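Local atomic coordinates of N-formylglutamate amidohydrolase (Ralstonia eutropha, PDB entry 2Q7S), a protein that binds a zinc ion and probably acts as a metal-dependent hydrolase of the N-formylglutamate amidohydrolase family. Residues D89-D92 and P93-E97; R130-T133 and V134-Q138; V211-E214 and L215-G219; E250-R253 and P254-M257. One frame throughout, in Å; residues are numbered along the deposited sequence.

Contact 1: D89-D92 and P93-E97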
# COMPACT_ATOMS: atom_id res chain seq x y z
N ASP A 89 8.24 13.63 6.19
CA ASP A 89 8.34 14.34 7.45
C ASP A 89 7.66 13.58 8.61
O ASP A 89 7.55 14.11 9.70
CB ASP A 89 7.84 15.78 7.32
CG ASP A 89 6.35 15.89 6.99
OD1 ASP A 89 5.68 14.86 6.70
OD2 ASP A 89 5.87 17.04 7.02
N ASP A 90 7.26 12.34 8.36
CA ASP A 90 6.56 11.49 9.34
C ASP A 90 7.57 10.66 10.14
O ASP A 90 7.56 9.45 10.13
CB ASP A 90 5.52 10.63 8.66
CG ASP A 90 4.54 10.03 9.61
OD1 ASP A 90 4.62 10.27 10.85
OD2 ASP A 90 3.65 9.34 9.12
N ILE A 91 8.42 11.40 10.88
CA ILE A 91 9.49 10.89 11.68
C ILE A 91 9.38 11.59 13.02
O ILE A 91 9.15 12.78 13.07
CB ILE A 91 10.88 11.27 11.12
CG1 ILE A 91 11.05 10.79 9.68
CG2 ILE A 91 11.93 10.73 12.07
CD1 ILE A 91 12.26 11.35 8.91
N ASP A 92 9.54 10.84 14.11
CA ASP A 92 9.60 11.39 15.44
C ASP A 92 11.05 11.75 15.72
O ASP A 92 11.91 10.87 15.67
CB ASP A 92 9.11 10.34 16.44
CG ASP A 92 9.24 10.78 17.91
OD1 ASP A 92 9.61 11.93 18.20
OD2 ASP A 92 8.97 9.93 18.79
N PRO A 93 11.35 13.04 16.02
CA PRO A 93 12.69 13.50 16.38
C PRO A 93 13.45 12.63 17.37
O PRO A 93 14.67 12.52 17.30
CB PRO A 93 12.41 14.85 17.05
CG PRO A 93 11.18 15.33 16.49
CD PRO A 93 10.40 14.18 15.96
N ALA A 94 12.72 12.02 18.31
CA ALA A 94 13.33 11.22 19.34
C ALA A 94 13.86 9.90 18.86
O ALA A 94 14.59 9.26 19.59
CB ALA A 94 12.35 10.99 20.48
N GLN A 95 13.52 9.47 17.64
CA GLN A 95 14.08 8.24 17.11
C GLN A 95 15.45 8.45 16.44
O GLN A 95 16.14 7.48 16.15
CB GLN A 95 13.07 7.49 16.20
CG GLN A 95 12.77 8.02 14.83
CD GLN A 95 11.63 7.23 14.13
OE1 GLN A 95 10.59 7.80 13.74
NE2 GLN A 95 11.82 5.92 14.00
N LEU A 96 15.85 9.71 16.26
CA LEU A 96 17.09 10.07 15.57
C LEU A 96 18.19 10.52 16.54
O LEU A 96 17.92 11.15 17.56
CB LEU A 96 16.82 11.22 14.58
CG LEU A 96 15.78 10.92 13.50
CD1 LEU A 96 15.70 12.06 12.46
CD2 LEU A 96 16.12 9.65 12.84
N GLU A 97 19.42 10.15 16.22
CA GLU A 97 20.60 10.64 16.91
C GLU A 97 20.91 11.89 16.13
O GLU A 97 21.24 11.80 14.93
CB GLU A 97 21.75 9.65 16.80
CG GLU A 97 22.97 10.03 17.62
CD GLU A 97 24.26 9.99 16.84
OE1 GLU A 97 24.22 10.08 15.60
OE2 GLU A 97 25.34 9.91 17.48
O HOH W 1 9.39 7.34 11.39
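Ile91 lays its CG2 methyl against the side-chain amide of Gln95, with CG2 3.6 Å from Gln95 OE1. The two side chains cross at about a right angle. They meet where the loop before strand 96-97 tightens into the 3-10 turn 93-95. Asp92, just ahead of that turn, forms an Asx turn: Ala94 N donates to Asp92 OD1 at 3.1 Å, and the bond is nearly straight at 169°. The amide comes in from above the carboxylate plane. Asp92 CG is anti to the backbone N and beside the carbonyl carbon (chi1 175°), which swings OD1 forward over the start of the turn.

The backbone closes the 3-10 turn itself. Gln95 N donates to Asp92 O at 2.9 Å, from above the carbonyl plane. Gln95 also reaches back, because its CG sits between the backbone N and the carbonyl carbon and the chain is extended beyond it. Asp92 N donates to Gln95 OE1 at 3.2 Å, in the carbonyl plane and on a lone pair. The other end of this amide, NE2, bonds to Ile117 O. Gln95 is thus held at both ends, which fixes the rotation of the amide. On the buried side, Ile91 CG2 also packs on Leu96, at 4.0 Å from its CD1 methyl.

Contact 2: R130-T133 and V134-Q138; sequences RKLT and VAEVQ
Arg130 and Glu136 reach toward each other and meet end-on. Their guanidinium and carboxylate planes are 16° apart, so they lie nearly coplanar. Two nitrogens of Arg130 grip one oxygen each in this bidentate salt bridge. Arg130 NH2 donates to Glu136 OE2 at 2.9 Å, in the guanidinium plane. Arg130 NH1 donates to Glu136 OE1 at 3.0 Å, with that oxygen slightly out of the guanidinium plane. Both oxygens use their syn lone pairs.

Glu136 OE1 takes a second bond, from Thr133 N at 3.1 Å, and this donor comes from above the carboxylate plane. Thr133 OG1 in turn accepts from Glu136 N at 3.0 Å. The two bonds together make a capping box, with Thr133 as the N-cap of the helix. The threonine and glutamate side chains cross at about a right angle. OG1 stands between the backbone N and the carbonyl carbon of Thr133 (chi1 67°), and this turns it toward the amide of Glu136. Three donors therefore hold the carboxylate in place, and the Arg130 charge would be expected to stabilise its ionised form.

Leu132 passes the Glu136 side chain at a slant, with Leu132 CB 3.7 Å from Glu136 OE1. It also crosses Val137 at about a right angle, and Leu132 CB is 3.9 Å from Val137 CG2. Around this start of helix 134-163, Val137 packs on Leu96 of strand 96-97 and Leu132 on Ile117. Strand 132-133 pairs in parallel with strand 96-97 and leads straight into the helix.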
# COMPACT_ATOMS: atom_id res chain seq x y z
N ARG A 130 19.45 1.40 19.84
CA ARG A 130 20.11 2.66 19.61
C ARG A 130 19.20 3.56 18.77
O ARG A 130 18.21 3.10 18.17
CB ARG A 130 21.41 2.42 18.84
CG ARG A 130 21.09 2.01 17.42
CD ARG A 130 22.26 1.54 16.60
NE ARG A 130 21.68 1.06 15.34
CZ ARG A 130 21.32 1.85 14.33
NH1 ARG A 130 21.52 3.17 14.42
NH2 ARG A 130 20.78 1.33 13.23
N LYS A 131 19.56 4.84 18.72
CA LYS A 131 18.92 5.82 17.86
C LYS A 131 19.58 5.84 16.50
O LYS A 131 20.80 5.73 16.40
CB LYS A 131 18.99 7.21 18.50
CG LYS A 131 18.10 7.34 19.71
CD LYS A 131 18.23 8.67 20.37
CE LYS A 131 17.09 8.90 21.38
NZ LYS A 131 16.68 10.35 21.36
N LEU A 132 18.78 5.97 15.45
CA LEU A 132 19.31 5.98 14.08
C LEU A 132 19.93 7.33 13.82
O LEU A 132 19.53 8.35 14.38
CB LEU A 132 18.23 5.63 13.05
CG LEU A 132 17.28 4.47 13.42
CD1 LEU A 132 16.48 4.08 12.22
CD2 LEU A 132 18.02 3.28 13.96
N THR A 133 20.97 7.36 13.01
CA THR A 133 21.60 8.64 12.71
C THR A 133 20.73 9.37 11.68
O THR A 133 19.94 8.74 10.94
CB THR A 133 23.05 8.51 12.23
OG1 THR A 133 23.07 7.87 10.96
CG2 THR A 133 23.91 7.72 13.24
N VAL A 134 20.87 10.69 11.62
CA VAL A 134 20.23 11.46 10.54
C VAL A 134 20.69 10.92 9.17
O VAL A 134 19.86 10.58 8.31
CB VAL A 134 20.50 12.96 10.72
CG1 VAL A 134 20.14 13.78 9.44
CG2 VAL A 134 19.70 13.46 11.89
N ALA A 135 22.01 10.76 9.01
CA ALA A 135 22.64 10.27 7.79
C ALA A 135 22.07 8.94 7.33
O ALA A 135 21.81 8.75 6.15
CB ALA A 135 24.21 10.20 7.98
N GLU A 136 21.85 8.02 8.27
CA GLU A 136 21.37 6.69 7.98
C GLU A 136 19.94 6.71 7.41
O GLU A 136 19.61 6.03 6.43
CB GLU A 136 21.54 5.83 9.23
CG GLU A 136 20.44 4.93 9.60
CD GLU A 136 20.78 4.07 10.82
OE1 GLU A 136 21.52 4.56 11.73
OE2 GLU A 136 20.27 2.92 10.85
N VAL A 137 19.09 7.54 8.01
CA VAL A 137 17.75 7.66 7.57
C VAL A 137 17.74 8.39 6.21
O VAL A 137 17.05 7.98 5.30
CB VAL A 137 16.92 8.38 8.67
CG1 VAL A 137 15.52 8.80 8.15
CG2 VAL A 137 16.82 7.43 9.88
N GLN A 138 18.57 9.40 6.06
CA GLN A 138 18.63 10.08 4.78
C GLN A 138 18.97 9.09 3.67
O GLN A 138 18.39 9.15 2.62
CB GLN A 138 19.63 11.23 4.84
CG GLN A 138 19.09 12.47 5.59
CD GLN A 138 20.15 13.50 5.83
OE1 GLN A 138 21.33 13.16 5.86
NE2 GLN A 138 19.75 14.78 5.98

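Contact 3: V211-E214 and L215-G219; sequences VERE and LREKG
Glu212 and Arg216 run together along the helix surface, one turn apart. The carboxylate is stacked over one face of the guanidinium, with the two planes only 6° apart. Glu212 CD is 3.4 Å from Arg216 NH1. Glu212 OE1 is 3.6 Å from Arg216 NH1 but well out of the guanidinium plane, so the attraction is electrostatic, without a directed hydrogen bond. The directed bonds go to strand 222-224: Glu212 OE2 pairs with Arg224, and Arg216 NH2 donates to Val222 O.

One residue further on, the aliphatic part of Arg213 serves as a rest for Glu217, with Arg213 CG 3.3 Å from Glu217 OE2. Glu214 and Lys218 form a looser pair. Their OE1 and NZ are 3.4 Å apart, a weak bond, and a water bridges them at 2.6 Å from Glu214 OE1. Glu214 bends at chi2 (-71°), which curls its carboxylate toward the lysine.

Regular i to i+4 backbone bonds set this spacing, such as Arg216 N to Glu212 O at 3.0 Å. On the inner side Val211 CG1 touches Leu215 CD1 at 3.9 Å, and the pair packs on Leu195, Phe193 and helix 267-289. At the end of the helix Gly219 takes a positive phi of 106° in a Schellman motif. Helix 205-217 is the crossover of a beta-alpha-beta unit, running from strand 193-196 to strand 222-224.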
# COMPACT_ATOMS: atom_id res chain seq x y z
N VAL A 211 -16.26 -1.41 -6.89
CA VAL A 211 -15.40 -2.35 -6.18
C VAL A 211 -16.16 -3.03 -5.02
O VAL A 211 -16.12 -4.25 -4.86
CB VAL A 211 -14.09 -1.67 -5.66
CG1 VAL A 211 -13.33 -2.60 -4.73
CG2 VAL A 211 -13.20 -1.20 -6.86
N GLU A 212 -16.87 -2.22 -4.24
CA GLU A 212 -17.66 -2.75 -3.14
C GLU A 212 -18.67 -3.82 -3.60
O GLU A 212 -18.80 -4.87 -3.01
CB GLU A 212 -18.39 -1.58 -2.46
CG GLU A 212 -19.32 -1.97 -1.33
CD GLU A 212 -19.97 -0.73 -0.73
OE1 GLU A 212 -20.91 -0.25 -1.38
OE2 GLU A 212 -19.51 -0.21 0.32
N ARG A 213 -19.45 -3.49 -4.62
CA ARG A 213 -20.51 -4.34 -5.15
C ARG A 213 -19.93 -5.64 -5.73
O ARG A 213 -20.41 -6.73 -5.44
CB ARG A 213 -21.29 -3.58 -6.23
CG ARG A 213 -22.33 -4.41 -7.01
CD ARG A 213 -23.20 -3.53 -7.90
NE ARG A 213 -22.44 -2.77 -8.92
CZ ARG A 213 -22.29 -1.43 -8.97
NH1 ARG A 213 -22.86 -0.62 -8.05
NH2 ARG A 213 -21.57 -0.89 -9.95
N GLU A 214 -18.90 -5.52 -6.54
CA GLU A 214 -18.26 -6.72 -7.14
C GLU A 214 -17.72 -7.67 -6.05
O GLU A 214 -17.96 -8.85 -6.11
CB GLU A 214 -17.16 -6.31 -8.13
CG GLU A 214 -17.72 -5.63 -9.39
CD GLU A 214 -18.45 -6.61 -10.31
OE1 GLU A 214 -17.97 -7.76 -10.41
OE2 GLU A 214 -19.50 -6.23 -10.90
N LEU A 215 -17.05 -7.13 -5.02
CA LEU A 215 -16.53 -7.96 -3.94
C LEU A 215 -17.59 -8.59 -3.07
O LEU A 215 -17.48 -9.76 -2.75
CB LEU A 215 -15.54 -7.15 -3.05
CG LEU A 215 -14.22 -6.87 -3.77
CD1 LEU A 215 -13.35 -6.06 -2.92
CD2 LEU A 215 -13.48 -8.13 -4.21
N ARG A 216 -18.62 -7.82 -2.68
CA ARG A 216 -19.79 -8.40 -1.98
C ARG A 216 -20.52 -9.45 -2.80
O ARG A 216 -21.01 -10.42 -2.27
CB ARG A 216 -20.77 -7.31 -1.53
CG ARG A 216 -20.22 -6.46 -0.43
CD ARG A 216 -21.13 -5.28 -0.16
NE ARG A 216 -20.69 -4.58 1.02
CZ ARG A 216 -21.21 -3.43 1.46
NH1 ARG A 216 -22.15 -2.79 0.77
NH2 ARG A 216 -20.74 -2.88 2.57
N GLU A 217 -20.59 -9.29 -4.10
CA GLU A 217 -21.22 -10.32 -4.94
C GLU A 217 -20.45 -11.65 -4.94
O GLU A 217 -21.05 -12.68 -5.11
CB GLU A 217 -21.48 -9.79 -6.35
CG GLU A 217 -22.60 -8.74 -6.33
CD GLU A 217 -23.02 -8.19 -7.70
OE1 GLU A 217 -22.47 -8.65 -8.73
OE2 GLU A 217 -23.89 -7.28 -7.71
N LYS A 218 -19.14 -11.60 -4.68
CA LYS A 218 -18.28 -12.80 -4.67
C LYS A 218 -18.20 -13.41 -3.26
O LYS A 218 -17.54 -14.42 -3.05
CB LYS A 218 -16.87 -12.44 -5.18
CG LYS A 218 -16.79 -12.06 -6.68
CD LYS A 218 -15.57 -11.19 -6.99
CE LYS A 218 -15.24 -10.98 -8.49
NZ LYS A 218 -16.45 -10.58 -9.32
N GLY A 219 -18.86 -12.76 -2.31
CA GLY A 219 -19.02 -13.29 -0.98
C GLY A 219 -18.17 -12.64 0.08
O GLY A 219 -18.18 -13.09 1.21
O HOH W 2 -15.60 -8.74 -10.74

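Contact 4: E250-R253 and P254-M257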
# COMPACT_ATOMS: atom_id res chain seq x y z
N GLU A 250 -7.54 -2.58 1.35
CA GLU A 250 -6.91 -3.46 2.36
C GLU A 250 -7.58 -4.83 2.41
O GLU A 250 -8.76 -4.90 2.53
CB GLU A 250 -7.02 -2.80 3.74
CG GLU A 250 -6.38 -1.45 3.86
CD GLU A 250 -5.06 -1.47 4.57
OE1 GLU A 250 -4.62 -2.55 5.01
OE2 GLU A 250 -4.45 -0.39 4.65
N ILE A 251 -6.79 -5.90 2.33
CA ILE A 251 -7.27 -7.26 2.36
C ILE A 251 -6.92 -7.95 3.69
O ILE A 251 -5.74 -8.05 4.07
CB ILE A 251 -6.63 -8.06 1.17
CG1 ILE A 251 -6.97 -7.41 -0.17
CG2 ILE A 251 -7.02 -9.51 1.15
CD1 ILE A 251 -6.37 -8.13 -1.33
N ARG A 252 -7.92 -8.50 4.36
CA ARG A 252 -7.71 -9.30 5.57
C ARG A 252 -6.80 -10.53 5.20
O ARG A 252 -7.16 -11.41 4.45
CB ARG A 252 -9.05 -9.76 6.14
CG ARG A 252 -9.08 -10.21 7.59
CD ARG A 252 -10.53 -10.31 8.09
NE ARG A 252 -11.34 -11.32 7.39
CZ ARG A 252 -11.44 -12.59 7.78
NH1 ARG A 252 -10.77 -13.03 8.83
NH2 ARG A 252 -12.22 -13.43 7.13
N ARG A 253 -5.64 -10.56 5.81
CA ARG A 253 -4.57 -11.52 5.52
C ARG A 253 -4.92 -12.99 5.55
O ARG A 253 -4.43 -13.72 4.68
CB ARG A 253 -3.36 -11.24 6.44
CG ARG A 253 -2.51 -10.09 5.93
CD ARG A 253 -1.51 -9.63 6.99
NE ARG A 253 -0.86 -8.38 6.65
CZ ARG A 253 -0.11 -7.70 7.53
NH1 ARG A 253 0.08 -8.20 8.72
NH2 ARG A 253 0.46 -6.58 7.19
N PRO A 254 -5.76 -13.45 6.53
CA PRO A 254 -6.16 -14.86 6.60
C PRO A 254 -6.78 -15.37 5.33
O PRO A 254 -6.68 -16.56 5.04
CB PRO A 254 -7.15 -14.92 7.77
CG PRO A 254 -6.83 -13.84 8.60
CD PRO A 254 -6.35 -12.71 7.65
N LEU A 255 -7.36 -14.47 4.56
CA LEU A 255 -7.93 -14.78 3.25
C LEU A 255 -6.96 -15.42 2.26
O LEU A 255 -7.38 -16.04 1.31
CB LEU A 255 -8.51 -13.53 2.60
CG LEU A 255 -9.72 -12.87 3.27
CD1 LEU A 255 -10.15 -11.68 2.44
CD2 LEU A 255 -10.84 -13.84 3.39
N TYR A 256 -5.66 -15.20 2.43
CA TYR A 256 -4.69 -15.70 1.46
C TYR A 256 -3.39 -16.28 2.00
O TYR A 256 -2.74 -17.02 1.28
CB TYR A 256 -4.38 -14.59 0.43
CG TYR A 256 -3.56 -13.45 0.93
CD1 TYR A 256 -4.15 -12.33 1.49
CD2 TYR A 256 -2.19 -13.48 0.82
CE1 TYR A 256 -3.38 -11.26 1.91
CE2 TYR A 256 -1.41 -12.44 1.25
CZ TYR A 256 -2.02 -11.31 1.79
OH TYR A 256 -1.23 -10.26 2.21
N MSE A 257 -3.04 -15.98 3.25
CA MSE A 257 -1.80 -16.49 3.84
C MSE A 257 -1.99 -16.88 5.29
O MSE A 257 -2.98 -16.50 5.94
CB MSE A 257 -0.69 -15.44 3.75
CG MSE A 257 -1.09 -14.15 4.35
SE MSE A 257 0.33 -12.80 4.46
CE MSE A 257 0.74 -12.80 6.34
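Ile251 turns its CG2 methyl to two partners across the turn, Leu255 CD1 and Tyr256 CD1, each 4.0 Å away. It crosses both side chains at about a right angle, at the end of strand 244-252. Next, Arg252 O accepts from Leu255 N at 3.1 Å and begins the 3-10 turn that ends the strand. The Arg252 side chain, bent at chi3, crosses Pro254, with its CG 3.7 Å from Pro254 CD. Its NE makes a salt bridge to Asp192 and its NH1 a hydrogen bond to Asn176.

Arg253 O takes two amides: Tyr256 N at 3.0 Å from above the carbonyl plane, and Met257 N at 3.0 Å nearly along the C=O axis. The same oxygen lies over one face of the Tyr256 ring, 3.5 Å from CD1. The extended Arg253 chain runs beside Tyr256 and Met257, a selenomethionine. Arg253 CD is 3.9 Å from the Met257 CE methyl. At the far end Arg253 NE bonds to Ser173 OG. Tyr256 OH bonds to Thr56 O and the same Ser173 OG. Arg253 NH2 makes a salt bridge to Asp55, a zinc ligand. This chemistry places Arg253 in the metal's second shell, consistent with orienting Asp55.

How the contacts relate
Contacts 1 and 2 belong together: strands 96-97 and 132-133 pair in a small parallel sheet, and Glu97 N lies 2.6 Å from Leu132 O, a probable hydrogen bond. Both are partly buried and far from the zinc. Contact 3 lies on the opposite side of the chain's centre, about 41 Å from contact 1 between centres, on a helix with one charged outer side. Contact 4 is the most buried and the one beside the metal site. Helix 267-289 links the last two, packing on residues of each. Contact 1 is a turn held by neutral amides and an aspartate; contact 2 adds an ion pair to a helix cap. Surface ion pairs mark contact 3, whereas in contact 4 a buried arginine meets a metal ligand.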